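Local coordinates for A rubisco-like protein (PDB 3NWR) that belongs to the rubisco-like proteins, relatives of the rubisco large subunit, and probably acts as a lyase, at residues I262-F267 and H284-G289; M299-Y304 and D314-H319; V199-A204 and A233-D238; D241-H246 and S268-L273. All blocks are in the same frame, centred on the assembly; numbering follows the deposited sequence.

Contact 1. Residues I262-F267 and H284-G289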
loop_
_atom_site.group_PDB
_atom_site.type_symbol
_atom_site.label_atom_id
_atom_site.label_comp_id
_atom_site.label_asym_id
_atom_site.label_seq_id
_atom_site.Cartn_x
_atom_site.Cartn_y
_atom_site.Cartn_z
ATOM N N ILE A 262 -0.025 -3.587 -8.465
ATOM C CA ILE A 262 -0.747 -2.360 -8.127
ATOM C C ILE A 262 -0.388 -1.730 -6.782
ATOM O O ILE A 262 -0.281 -0.515 -6.681
ATOM C CB ILE A 262 -2.273 -2.552 -8.228
ATOM C CG1 ILE A 262 -2.719 -3.821 -7.481
ATOM C CG2 ILE A 262 -2.678 -2.620 -9.704
ATOM C CD1 ILE A 262 -4.261 -3.967 -7.332
ATOM N N ASN A 263 -0.229 -2.540 -5.738
ATOM C CA ASN A 263 0.009 -1.961 -4.422
ATOM C C ASN A 263 1.290 -1.137 -4.368
ATOM O O ASN A 263 1.348 -0.107 -3.700
ATOM C CB ASN A 263 0.037 -3.035 -3.346
ATOM C CG ASN A 263 -1.290 -3.729 -3.207
ATOM O OD1 ASN A 263 -2.344 -3.071 -3.176
ATOM N ND2 ASN A 263 -1.263 -5.058 -3.153
ATOM N N TRP A 264 2.306 -1.595 -5.090
ATOM C CA TRP A 264 3.610 -0.955 -5.022
ATOM C C TRP A 264 3.752 0.134 -6.072
ATOM O O TRP A 264 4.522 1.083 -5.901
ATOM C CB TRP A 264 4.704 -2.015 -5.172
ATOM C CG TRP A 264 4.440 -3.236 -4.333
ATOM C CD1 TRP A 264 4.384 -4.526 -4.764
ATOM C CD2 TRP A 264 4.164 -3.269 -2.924
ATOM N NE1 TRP A 264 4.104 -5.364 -3.709
ATOM C CE2 TRP A 264 3.968 -4.620 -2.570
ATOM C CE3 TRP A 264 4.076 -2.294 -1.930
ATOM C CZ2 TRP A 264 3.685 -5.016 -1.261
ATOM C CZ3 TRP A 264 3.790 -2.694 -0.624
ATOM C CH2 TRP A 264 3.610 -4.039 -0.310
ATOM N N CYS A 265 2.992 0.011 -7.151
ATOM C CA CYS A 265 2.924 1.059 -8.166
ATOM C C CYS A 265 2.150 2.258 -7.638
ATOM O O CYS A 265 2.588 3.408 -7.810
ATOM C CB CYS A 265 2.264 0.522 -9.434
ATOM S SG CYS A 265 3.300 -0.652 -10.348
ATOM N N GLY A 266 1.018 1.988 -6.979
ATOM C CA GLY A 266 0.184 3.035 -6.408
ATOM C C GLY A 266 -0.922 3.556 -7.304
ATOM O O GLY A 266 -0.813 3.518 -8.536
ATOM N N PHE A 267 -1.985 4.063 -6.685
ATOM C CA PHE A 267 -3.099 4.613 -7.456
ATOM C C PHE A 267 -2.624 5.721 -8.396
ATOM O O PHE A 267 -3.086 5.812 -9.528
ATOM C CB PHE A 267 -4.179 5.186 -6.533
ATOM C CG PHE A 267 -4.827 4.173 -5.619
ATOM C CD1 PHE A 267 -5.616 3.154 -6.145
ATOM C CD2 PHE A 267 -4.671 4.253 -4.237
ATOM C CE1 PHE A 267 -6.238 2.215 -5.313
ATOM C CE2 PHE A 267 -5.288 3.329 -3.384
ATOM C CZ PHE A 267 -6.080 2.305 -3.925
ATOM N N HIS A 284 -1.992 -7.128 -10.610
ATOM C CA HIS A 284 -1.551 -8.166 -9.689
ATOM C C HIS A 284 -1.561 -7.580 -8.294
ATOM O O HIS A 284 -0.937 -6.550 -8.052
ATOM C CB HIS A 284 -0.153 -8.706 -10.026
ATOM C CG HIS A 284 0.135 -10.012 -9.358
ATOM N ND1 HIS A 284 0.525 -10.099 -8.040
ATOM C CD2 HIS A 284 0.015 -11.288 -9.801
ATOM C CE1 HIS A 284 0.666 -11.371 -7.707
ATOM N NE2 HIS A 284 0.367 -12.113 -8.759
ATOM N N ARG A 285 -2.256 -8.240 -7.374
ATOM C CA ARG A 285 -2.501 -7.639 -6.069
ATOM C C ARG A 285 -1.508 -8.045 -4.980
ATOM O O ARG A 285 -1.768 -7.815 -3.798
ATOM C CB ARG A 285 -3.940 -7.929 -5.605
ATOM C CG ARG A 285 -4.133 -9.359 -5.093
ATOM C CD ARG A 285 -5.575 -9.682 -4.739
ATOM N NE ARG A 285 -5.599 -10.809 -3.810
ATOM C CZ ARG A 285 -6.702 -11.388 -3.340
ATOM N NH1 ARG A 285 -7.896 -10.982 -3.739
ATOM N NH2 ARG A 285 -6.598 -12.362 -2.452
ATOM N N ASN A 286 -0.370 -8.625 -5.352
ATOM C CA ASN A 286 0.580 -9.066 -4.331
ATOM C C ASN A 286 0.813 -7.978 -3.285
ATOM O O ASN A 286 1.013 -6.810 -3.625
ATOM C CB ASN A 286 1.906 -9.582 -4.936
ATOM C CG ASN A 286 2.748 -8.485 -5.557
ATOM O OD1 ASN A 286 3.600 -7.906 -4.898
ATOM N ND2 ASN A 286 2.523 -8.211 -6.845
ATOM N N GLY A 287 0.745 -8.375 -2.013
ATOM C CA GLY A 287 0.859 -7.448 -0.905
ATOM C C GLY A 287 -0.494 -7.240 -0.242
ATOM O O GLY A 287 -0.563 -6.757 0.891
ATOM N N TYR A 288 -1.569 -7.601 -0.939
ATOM C CA TYR A 288 -2.910 -7.420 -0.387
ATOM C C TYR A 288 -3.128 -8.253 0.891
ATOM O O TYR A 288 -3.927 -7.877 1.751
ATOM C CB TYR A 288 -4.006 -7.686 -1.442
ATOM C CG TYR A 288 -5.395 -7.631 -0.850
ATOM C CD1 TYR A 288 -5.899 -6.441 -0.331
ATOM C CD2 TYR A 288 -6.191 -8.764 -0.786
ATOM C CE1 TYR A 288 -7.159 -6.384 0.241
ATOM C CE2 TYR A 288 -7.467 -8.716 -0.220
ATOM C CZ TYR A 288 -7.939 -7.520 0.286
ATOM O OH TYR A 288 -9.194 -7.472 0.869
ATOM N N GLY A 289 -2.396 -9.354 1.041
ATOM C CA GLY A 289 -2.466 -10.142 2.266
ATOM C C GLY A 289 -2.062 -9.335 3.496
ATOM O O GLY A 289 -2.641 -9.477 4.579
HETATM O O HOH W 1 0.583 -5.324 -6.027
#
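N263 and W264 meet the loop 284-289 chiefly at one residue, N286, which offers its backbone carbonyl to the first and its side-chain oxygen to the second. The tight part is mostly polar. N263 ND2 donates to N286 O at 2.9 Å with a nearly straight N-H...O angle of 162°; the acceptor lies in the amide plane of N263, although the donor stands well above the carbonyl plane. On the other branch, N263 OD1 is held by Y304 OH, so both ends of the amide are engaged and its rotation is fixed. The indole N-H of W264 reaches N286 OD1 in the ring plane at 2.9 Å, with the indole and amide planes 47° apart, and W264 CZ2 presses on G287 CA at 3.7 Å, within the type II turn R285-Y288. With CG between the backbone N and the carbonyl carbon (chi1 70°), N286 turns OD1 to the indole while its ND2 is held by H284 ND1 (3.0 Å) and by S261 OG. One water accepts from N263 N and donates to H284 O and N286 O, and I262 N adds a direct bond to H284 O of 3.1 Å. Packing is looser at the apolar margin, where I262 CD1 stays 4.3 Å from R285 CB. Solvent access is slight: N263 alone of the touching residues is partly exposed. The H284 ring also makes a weak bond to the carboxylated lysine at position 195, which places this helix-to-loop contact at the C-terminal mouth of a rubisco-type TIM barrel.

Contact 2. Residues M299-Y304 and D314-H319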
loop_
_atom_site.group_PDB
_atom_site.type_symbol
_atom_site.label_atom_id
_atom_site.label_comp_id
_atom_site.label_asym_id
_atom_site.label_seq_id
_atom_site.Cartn_x
_atom_site.Cartn_y
_atom_site.Cartn_z
ATOM N N MET A 299 -8.430 -3.857 5.055
ATOM C CA MET A 299 -9.413 -3.574 4.023
ATOM C C MET A 299 -9.967 -4.867 3.445
ATOM O O MET A 299 -9.209 -5.705 2.953
ATOM C CB MET A 299 -8.756 -2.745 2.915
ATOM C CG MET A 299 -9.717 -1.965 2.073
ATOM S SD MET A 299 -8.811 -0.977 0.855
ATOM C CE MET A 299 -7.740 0.033 1.853
ATOM N N SER A 300 -11.286 -5.040 3.515
ATOM C CA SER A 300 -11.932 -6.156 2.822
ATOM C C SER A 300 -11.907 -5.921 1.315
ATOM O O SER A 300 -11.729 -4.785 0.842
ATOM C CB SER A 300 -13.384 -6.320 3.278
ATOM O OG SER A 300 -13.444 -6.537 4.676
ATOM N N PHE A 301 -12.099 -6.987 0.551
ATOM C CA PHE A 301 -11.900 -6.889 -0.891
ATOM C C PHE A 301 -12.887 -5.929 -1.556
ATOM O O PHE A 301 -12.530 -5.224 -2.484
ATOM C CB PHE A 301 -11.959 -8.273 -1.554
ATOM C CG PHE A 301 -11.566 -8.274 -3.010
ATOM C CD1 PHE A 301 -10.227 -8.300 -3.392
ATOM C CD2 PHE A 301 -12.540 -8.269 -3.990
ATOM C CE1 PHE A 301 -9.875 -8.313 -4.752
ATOM C CE2 PHE A 301 -12.200 -8.286 -5.338
ATOM C CZ PHE A 301 -10.861 -8.309 -5.717
ATOM N N GLN A 302 -14.135 -5.897 -1.097
ATOM C CA GLN A 302 -15.127 -5.029 -1.741
ATOM C C GLN A 302 -14.615 -3.592 -1.835
ATOM O O GLN A 302 -14.701 -2.952 -2.892
ATOM C CB GLN A 302 -16.447 -5.071 -0.966
ATOM C CG GLN A 302 -17.662 -4.605 -1.742
ATOM C CD GLN A 302 -17.671 -3.118 -2.018
ATOM O OE1 GLN A 302 -17.103 -2.312 -1.269
ATOM N NE2 GLN A 302 -18.317 -2.740 -3.118
ATOM N N ALA A 303 -14.079 -3.095 -0.723
ATOM C CA ALA A 303 -13.556 -1.737 -0.672
ATOM C C ALA A 303 -12.282 -1.606 -1.517
ATOM O O ALA A 303 -12.136 -0.664 -2.304
ATOM C CB ALA A 303 -13.283 -1.322 0.771
ATOM N N TYR A 304 -11.359 -2.543 -1.318
ATOM C CA TYR A 304 -10.091 -2.567 -2.042
ATOM C C TYR A 304 -10.313 -2.520 -3.556
ATOM O O TYR A 304 -9.711 -1.698 -4.269
ATOM C CB TYR A 304 -9.343 -3.843 -1.657
ATOM C CG TYR A 304 -7.984 -4.044 -2.293
ATOM C CD1 TYR A 304 -6.879 -3.294 -1.885
ATOM C CD2 TYR A 304 -7.798 -5.022 -3.269
ATOM C CE1 TYR A 304 -5.623 -3.505 -2.471
ATOM C CE2 TYR A 304 -6.555 -5.241 -3.846
ATOM C CZ TYR A 304 -5.478 -4.484 -3.439
ATOM O OH TYR A 304 -4.253 -4.728 -4.015
ATOM N N ASP A 314 -8.335 -3.701 -15.728
ATOM C CA ASP A 314 -9.247 -4.549 -16.489
ATOM C C ASP A 314 -9.490 -5.905 -15.839
ATOM O O ASP A 314 -10.551 -6.498 -16.029
ATOM C CB ASP A 314 -8.677 -4.772 -17.889
ATOM C CG ASP A 314 -8.702 -3.521 -18.721
ATOM O OD1 ASP A 314 -9.813 -3.001 -18.944
ATOM O OD2 ASP A 314 -7.620 -3.057 -19.150
ATOM N N HIS A 315 -8.484 -6.403 -15.122
ATOM C CA HIS A 315 -8.554 -7.686 -14.429
ATOM C C HIS A 315 -8.180 -7.494 -12.971
ATOM O O HIS A 315 -7.306 -6.685 -12.653
ATOM C CB HIS A 315 -7.531 -8.677 -14.974
ATOM C CG HIS A 315 -7.602 -8.927 -16.448
ATOM N ND1 HIS A 315 -6.620 -9.631 -17.111
ATOM C CD2 HIS A 315 -8.526 -8.595 -17.382
ATOM C CE1 HIS A 315 -6.937 -9.720 -18.393
ATOM N NE2 HIS A 315 -8.091 -9.103 -18.582
ATOM N N MET A 316 -8.802 -8.274 -12.085
ATOM C CA MET A 316 -8.393 -8.326 -10.684
ATOM C C MET A 316 -8.266 -9.768 -10.217
ATOM O O MET A 316 -9.076 -10.619 -10.594
ATOM C CB MET A 316 -9.405 -7.611 -9.778
ATOM C CG MET A 316 -9.372 -6.082 -9.868
ATOM S SD MET A 316 -7.930 -5.303 -9.074
ATOM C CE MET A 316 -8.346 -5.435 -7.325
ATOM N N HIS A 317 -7.265 -10.030 -9.381
ATOM C CA HIS A 317 -7.057 -11.352 -8.809
ATOM C C HIS A 317 -7.920 -11.594 -7.584
ATOM O O HIS A 317 -8.069 -10.702 -6.726
ATOM C CB HIS A 317 -5.592 -11.531 -8.437
ATOM C CG HIS A 317 -4.740 -11.932 -9.589
ATOM N ND1 HIS A 317 -4.300 -13.224 -9.763
ATOM C CD2 HIS A 317 -4.272 -11.224 -10.645
ATOM C CE1 HIS A 317 -3.588 -13.296 -10.876
ATOM N NE2 HIS A 317 -3.557 -12.095 -11.429
ATOM N N VAL A 318 -8.446 -12.815 -7.489
ATOM C CA VAL A 318 -9.298 -13.214 -6.373
ATOM C C VAL A 318 -8.795 -14.460 -5.648
ATOM O O VAL A 318 -9.458 -14.959 -4.736
ATOM C CB VAL A 318 -10.753 -13.454 -6.830
ATOM C CG1 VAL A 318 -11.324 -12.190 -7.452
ATOM C CG2 VAL A 318 -10.850 -14.623 -7.811
ATOM N N HIS A 319 -7.607 -14.919 -6.023
ATOM C CA HIS A 319 -7.050 -16.180 -5.549
ATOM C C HIS A 319 -7.977 -17.321 -5.961
ATOM O O HIS A 319 -8.548 -17.235 -7.043
ATOM C CB HIS A 319 -6.635 -16.096 -4.079
ATOM C CG HIS A 319 -5.431 -15.223 -3.881
ATOM N ND1 HIS A 319 -4.803 -15.063 -2.664
ATOM C CD2 HIS A 319 -4.731 -14.470 -4.767
ATOM C CE1 HIS A 319 -3.773 -14.246 -2.806
ATOM N NE2 HIS A 319 -3.705 -13.872 -4.073
#
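F301 and Y304 both hold CG anti to the backbone N (chi1 -172° and -179°), which carries their rings from helix 301-309 toward strand 315-319, while M316 bends at chi2 and chi3 to bring its methyl up to them. The two elements belong to one beta-alpha-beta unit of the TIM barrel: strand 280-284, helix 301-309 and strand 315-319, with the two strands neighbouring and parallel in the sheet. The evidence for apolar packing is the position of M316 CE, which lies 3.9 Å from Y304 CE2 and 4.1 Å from F301 CZ and so touches both rings, one helical turn apart. F301 and M316 run past one another in opposite directions, whereas the side chains of Y304 and M316 meet at a slant. No hydrogen bond spans the two segments; their nearest CA atoms, F301 CA and V318 CA, are 8.8 Å apart, so the segments meet through side chains and not backbone to backbone. S335 of helix 329-340 borders both F301 and V318. At the far end of its ring, F301 CZ packs on V318 CG1 at 4.3 Å. The one approach of a side chain to the strand backbone is that of F301 CE1, 3.6 Å from H317 O.

Contact 3. Residues V199-A204 and A233-D238. With GOL (glycerol), chain H.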
loop_
_atom_site.group_PDB
_atom_site.type_symbol
_atom_site.label_atom_id
_atom_site.label_comp_id
_atom_site.label_asym_id
_atom_site.label_seq_id
_atom_site.Cartn_x
_atom_site.Cartn_y
_atom_site.Cartn_z
ATOM N N VAL A 199 7.400 -11.448 -9.299
ATOM C CA VAL A 199 8.779 -11.138 -8.931
ATOM C C VAL A 199 9.682 -10.954 -10.152
ATOM O O VAL A 199 10.847 -10.629 -9.999
ATOM C CB VAL A 199 9.385 -12.158 -7.928
ATOM C CG1 VAL A 199 8.467 -12.299 -6.706
ATOM C CG2 VAL A 199 9.637 -13.517 -8.606
ATOM N N CYS A 200 9.133 -11.143 -11.352
ATOM C CA CYS A 200 9.882 -10.933 -12.587
ATOM C C CYS A 200 9.332 -9.738 -13.341
ATOM O O CYS A 200 8.233 -9.801 -13.884
ATOM C CB CYS A 200 9.780 -12.167 -13.480
ATOM S SG CYS A 200 10.767 -12.014 -14.984
ATOM N N ALA A 201 10.090 -8.649 -13.371
ATOM C CA ALA A 201 9.692 -7.456 -14.109
ATOM C C ALA A 201 10.807 -7.049 -15.063
ATOM O O ALA A 201 10.670 -7.198 -16.278
ATOM C CB ALA A 201 9.348 -6.325 -13.155
ATOM N N ASN A 202 11.908 -6.546 -14.508
ATOM C CA ASN A 202 13.059 -6.142 -15.318
ATOM C C ASN A 202 14.360 -6.724 -14.749
ATOM O O ASN A 202 15.304 -5.990 -14.455
ATOM C CB ASN A 202 13.123 -4.617 -15.399
ATOM C CG ASN A 202 14.085 -4.119 -16.468
ATOM O OD1 ASN A 202 14.378 -4.814 -17.447
ATOM N ND2 ASN A 202 14.572 -2.900 -16.284
ATOM N N PRO A 203 14.406 -8.054 -14.575
ATOM C CA PRO A 203 15.596 -8.677 -13.989
ATOM C C PRO A 203 16.791 -8.585 -14.930
ATOM O O PRO A 203 16.610 -8.497 -16.139
ATOM C CB PRO A 203 15.179 -10.139 -13.837
ATOM C CG PRO A 203 14.221 -10.360 -14.989
ATOM C CD PRO A 203 13.471 -9.053 -15.127
ATOM N N ALA A 204 17.999 -8.633 -14.383
ATOM C CA ALA A 204 19.192 -8.696 -15.221
ATOM C C ALA A 204 19.185 -9.953 -16.103
ATOM O O ALA A 204 19.712 -9.944 -17.218
ATOM C CB ALA A 204 20.457 -8.634 -14.357
ATOM N N ALA A 233 0.634 -11.314 -20.455
ATOM C CA ALA A 233 0.682 -10.210 -19.512
ATOM C C ALA A 233 2.128 -10.022 -19.090
ATOM O O ALA A 233 2.633 -10.727 -18.215
ATOM C CB ALA A 233 -0.210 -10.493 -18.300
ATOM N N PHE A 234 2.812 -9.093 -19.755
ATOM C CA PHE A 234 4.180 -8.748 -19.387
ATOM C C PHE A 234 4.165 -7.892 -18.140
ATOM O O PHE A 234 3.472 -6.867 -18.092
ATOM C CB PHE A 234 4.851 -7.962 -20.516
ATOM C CG PHE A 234 5.090 -8.779 -21.746
ATOM C CD1 PHE A 234 6.124 -9.701 -21.782
ATOM C CD2 PHE A 234 4.278 -8.634 -22.859
ATOM C CE1 PHE A 234 6.357 -10.467 -22.926
ATOM C CE2 PHE A 234 4.498 -9.406 -24.011
ATOM C CZ PHE A 234 5.537 -10.322 -24.039
ATOM N N ASN A 235 4.943 -8.297 -17.139
ATOM C CA ASN A 235 5.045 -7.519 -15.915
ATOM C C ASN A 235 5.951 -6.301 -16.110
ATOM O O ASN A 235 7.180 -6.421 -16.139
ATOM C CB ASN A 235 5.555 -8.395 -14.770
ATOM C CG ASN A 235 5.564 -7.658 -13.444
ATOM O OD1 ASN A 235 5.020 -6.562 -13.337
ATOM N ND2 ASN A 235 6.168 -8.264 -12.424
ATOM N N ILE A 236 5.334 -5.135 -16.249
ATOM C CA ILE A 236 6.080 -3.912 -16.515
ATOM C C ILE A 236 6.278 -3.063 -15.267
ATOM O O ILE A 236 6.810 -1.954 -15.353
ATOM C CB ILE A 236 5.411 -3.041 -17.598
ATOM C CG1 ILE A 236 4.043 -2.554 -17.113
ATOM C CG2 ILE A 236 5.297 -3.818 -18.921
ATOM C CD1 ILE A 236 3.413 -1.472 -18.002
ATOM N N THR A 237 5.859 -3.591 -14.116
ATOM C CA THR A 237 6.039 -2.906 -12.828
ATOM C C THR A 237 7.401 -2.221 -12.749
ATOM O O THR A 237 8.435 -2.884 -12.895
ATOM C CB THR A 237 5.936 -3.899 -11.656
ATOM O OG1 THR A 237 4.663 -4.561 -11.687
ATOM C CG2 THR A 237 6.106 -3.172 -10.313
ATOM N N ASP A 238 7.396 -0.910 -12.514
ATOM C CA ASP A 238 8.619 -0.106 -12.479
ATOM C C ASP A 238 8.241 1.306 -12.069
ATOM O O ASP A 238 7.066 1.631 -11.874
ATOM C CB ASP A 238 9.261 -0.056 -13.875
ATOM C CG ASP A 238 10.780 0.049 -13.845
ATOM O OD1 ASP A 238 11.355 0.618 -12.895
ATOM O OD2 ASP A 238 11.408 -0.432 -14.811
HETATM C C1 GOL H . 14.469 -0.838 -12.923
HETATM O O1 GOL H . 13.806 -1.680 -13.847
HETATM C C2 GOL H . 15.731 -0.153 -13.463
HETATM O O2 GOL H . 15.686 0.073 -14.855
HETATM C C3 GOL H . 16.978 -0.964 -13.128
HETATM O O3 GOL H . 17.234 -1.898 -14.155
#
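A glycerol, probably from the crystallisation liquor, bridges N202 and D238, whose own nearest atoms, N202 ND2 and D238 OD2, are 4.3 Å apart. Its O1 accepts from N202 ND2 at 2.8 Å in an almost straight bond (170°) and donates to D238 OD2 at 2.9 Å. N106 of the second subunit also bonds the glycerol, and D238 OD2 has a further partner in H246. Elsewhere the segments touch directly. With CG anti to its backbone N (chi1 -175°), N235 brings ND2 to C200 O at 3.0 Å; the 131° angle at hydrogen and the donor's position above the carbonyl plane mark a bent bond. The other branch of the same amide is fixed within the segment: N235 OD1 accepts T237 OG1 on a lone pair at 2.6 Å and T237 N from above the carbonyl plane, the latter closing an Asx turn. Between these polar grips A201 lies close, its CA making a CA-H...O contact with N235 O at 3.4 Å and its CB resting 3.6 Å from T237 O. T109 of the second subunit packs on both A201 and T237. A loop is thereby joined to the C-terminal end of strand 233-235, the end of a TIM barrel where enzymes of this fold carry their active sites.

Contact 4. Residues D241-H246 and S268-L273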
loop_
_atom_site.group_PDB
_atom_site.type_symbol
_atom_site.label_atom_id
_atom_site.label_comp_id
_atom_site.label_asym_id
_atom_site.label_seq_id
_atom_site.Cartn_x
_atom_site.Cartn_y
_atom_site.Cartn_z
ATOM N N ASP A 241 7.577 6.582 -15.156
ATOM C CA ASP A 241 8.064 6.946 -16.484
ATOM C C ASP A 241 8.552 5.703 -17.222
ATOM O O ASP A 241 8.295 5.536 -18.419
ATOM C CB ASP A 241 9.187 7.981 -16.404
ATOM C CG ASP A 241 8.709 9.333 -15.914
ATOM O OD1 ASP A 241 7.510 9.636 -15.999
ATOM O OD2 ASP A 241 9.559 10.120 -15.450
ATOM N N ALA A 242 9.266 4.836 -16.510
ATOM C CA ALA A 242 9.757 3.597 -17.101
ATOM C C ALA A 242 8.610 2.687 -17.519
ATOM O O ALA A 242 8.644 2.103 -18.607
ATOM C CB ALA A 242 10.703 2.874 -16.151
ATOM N N MET A 243 7.589 2.570 -16.671
ATOM C CA MET A 243 6.419 1.760 -17.023
ATOM C C MET A 243 5.768 2.200 -18.313
ATOM O O MET A 243 5.325 1.363 -19.102
ATOM C CB MET A 243 5.361 1.757 -15.918
ATOM C CG MET A 243 5.713 0.877 -14.755
ATOM S SD MET A 243 4.231 0.321 -13.860
ATOM C CE MET A 243 3.697 1.870 -13.183
ATOM N N ARG A 244 5.672 3.509 -18.521
ATOM C CA ARG A 244 5.102 4.013 -19.763
ATOM C C ARG A 244 5.956 3.608 -20.955
ATOM O O ARG A 244 5.420 3.216 -21.994
ATOM C CB ARG A 244 4.918 5.536 -19.725
ATOM C CG ARG A 244 3.631 5.971 -19.016
ATOM C CD ARG A 244 3.511 7.488 -18.914
ATOM N NE ARG A 244 2.127 7.896 -18.662
ATOM C CZ ARG A 244 1.767 9.038 -18.082
ATOM N NH1 ARG A 244 2.691 9.899 -17.666
ATOM N NH2 ARG A 244 0.483 9.317 -17.910
ATOM N N ARG A 245 7.277 3.696 -20.811
ATOM C CA ARG A 245 8.167 3.241 -21.881
ATOM C C ARG A 245 7.974 1.748 -22.136
ATOM O O ARG A 245 7.935 1.314 -23.288
ATOM C CB ARG A 245 9.633 3.549 -21.559
ATOM C CG ARG A 245 9.944 5.040 -21.568
ATOM C CD ARG A 245 11.441 5.320 -21.470
ATOM N NE ARG A 245 12.049 4.834 -20.232
ATOM C CZ ARG A 245 12.143 5.537 -19.102
ATOM N NH1 ARG A 245 11.656 6.771 -19.029
ATOM N NH2 ARG A 245 12.726 5.001 -18.038
ATOM N N HIS A 246 7.863 0.960 -21.068
ATOM C CA HIS A 246 7.662 -0.478 -21.223
ATOM C C HIS A 246 6.348 -0.772 -21.944
ATOM O O HIS A 246 6.285 -1.652 -22.793
ATOM C CB HIS A 246 7.622 -1.200 -19.871
ATOM C CG HIS A 246 8.855 -1.042 -19.034
ATOM N ND1 HIS A 246 10.108 -0.797 -19.561
ATOM C CD2 HIS A 246 9.020 -1.129 -17.692
ATOM C CE1 HIS A 246 10.987 -0.723 -18.575
ATOM N NE2 HIS A 246 10.353 -0.924 -17.432
ATOM N N SER A 268 -1.721 6.579 -7.915
ATOM C CA SER A 268 -1.257 7.717 -8.711
ATOM C C SER A 268 -0.600 7.272 -10.009
ATOM O O SER A 268 -0.844 7.849 -11.081
ATOM C CB SER A 268 -0.260 8.555 -7.897
ATOM O OG SER A 268 -0.898 9.088 -6.757
ATOM N N ALA A 269 0.249 6.257 -9.919
ATOM C CA ALA A 269 0.940 5.746 -11.099
ATOM C C ALA A 269 -0.010 5.004 -12.027
ATOM O O ALA A 269 0.026 5.191 -13.250
ATOM C CB ALA A 269 2.093 4.828 -10.700
ATOM N N ILE A 270 -0.851 4.146 -11.460
ATOM C CA ILE A 270 -1.700 3.324 -12.314
ATOM C C ILE A 270 -2.741 4.146 -13.069
ATOM O O ILE A 270 -2.992 3.888 -14.253
ATOM C CB ILE A 270 -2.343 2.160 -11.537
ATOM C CG1 ILE A 270 -1.263 1.223 -10.974
ATOM C CG2 ILE A 270 -3.333 1.406 -12.429
ATOM C CD1 ILE A 270 -0.323 0.598 -12.006
ATOM N N GLN A 271 -3.335 5.140 -12.414
ATOM C CA GLN A 271 -4.313 5.973 -13.108
ATOM C C GLN A 271 -3.649 6.697 -14.280
ATOM O O GLN A 271 -4.221 6.786 -15.371
ATOM C CB GLN A 271 -5.011 6.952 -12.157
ATOM C CG GLN A 271 -6.080 7.758 -12.877
ATOM C CD GLN A 271 -6.916 8.632 -11.971
ATOM O OE1 GLN A 271 -6.732 8.664 -10.751
ATOM N NE2 GLN A 271 -7.857 9.347 -12.572
ATOM N N SER A 272 -2.427 7.183 -14.075
ATOM C CA SER A 272 -1.718 7.858 -15.156
ATOM C C SER A 272 -1.368 6.884 -16.287
ATOM O O SER A 272 -1.547 7.206 -17.459
ATOM C CB SER A 272 -0.465 8.561 -14.631
ATOM O OG SER A 272 -0.835 9.705 -13.878
ATOM N N LEU A 273 -0.893 5.694 -15.933
ATOM C CA LEU A 273 -0.557 4.679 -16.927
ATOM C C LEU A 273 -1.790 4.319 -17.738
ATOM O O LEU A 273 -1.715 4.146 -18.949
ATOM C CB LEU A 273 -0.009 3.427 -16.251
ATOM C CG LEU A 273 0.233 2.211 -17.146
ATOM C CD1 LEU A 273 1.321 2.518 -18.189
ATOM C CD2 LEU A 273 0.625 1.027 -16.279
#
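M243 CE sits against A269 CB at 4.2 Å and I270 CD1 at 4.4 Å, forming the apolar centre between two outer helices of the TIM barrel, 240-252 and 267-276. The axes of the short segments 241-246 and 268-273 approach to 10.3 Å, with N-to-C directions 33° apart, so these pieces lie side by side and point broadly the same way. The M243 chain bends at chi3 (-68°), turning its methyl toward A269 and leaving M243 SD beside L273 CD2 at 4.4 Å. C265 of helix 262-265 packs on both M243 and I270. One step outward, L273 CD1 lies 4.2 Å from R244 CG and 4.3 Å from the backbone oxygen M243 O. R244 then marks the polar edge: its chain is extended from CG to NE and passes over to the end of the second helix, where NE bonds T276. Across the dimer, R244 NH2 forms a salt bridge with D241 of the second subunit, D241 of this chain returns one to R244 of that subunit, and S272 OG bonds D239 of the second subunit. Within the contact itself, R244 NH2 makes a weak hydrogen bond to S272 O at 3.0 Å, the oxygen lying at the guanidinium edge near its plane, and S272 CB is 3.5 Å from the same nitrogen, R244 NH2.

All four contacts lie in the TIM-barrel catalytic domain. Along the chain, contact 3 closes before contacts 4 and 1 open; the segments of 4 and 1 alternate, and contact 2 comes last. Contacts 2 and 3 reach the same parallel sheet at strands 315-319 and 233-235, with centres about 21 Å apart and no touch. Contact 1 adjoins all the others: its centre is about 10 Å from that of contact 2 and about 14 Å from those of contacts 3 and 4. Contacts 3 and 4, with centres about 13 Å apart, meet where strand 233-235 leads into helix 240-252. All four touch the second subunit, so this part of the barrel lies at or near the dimer interface.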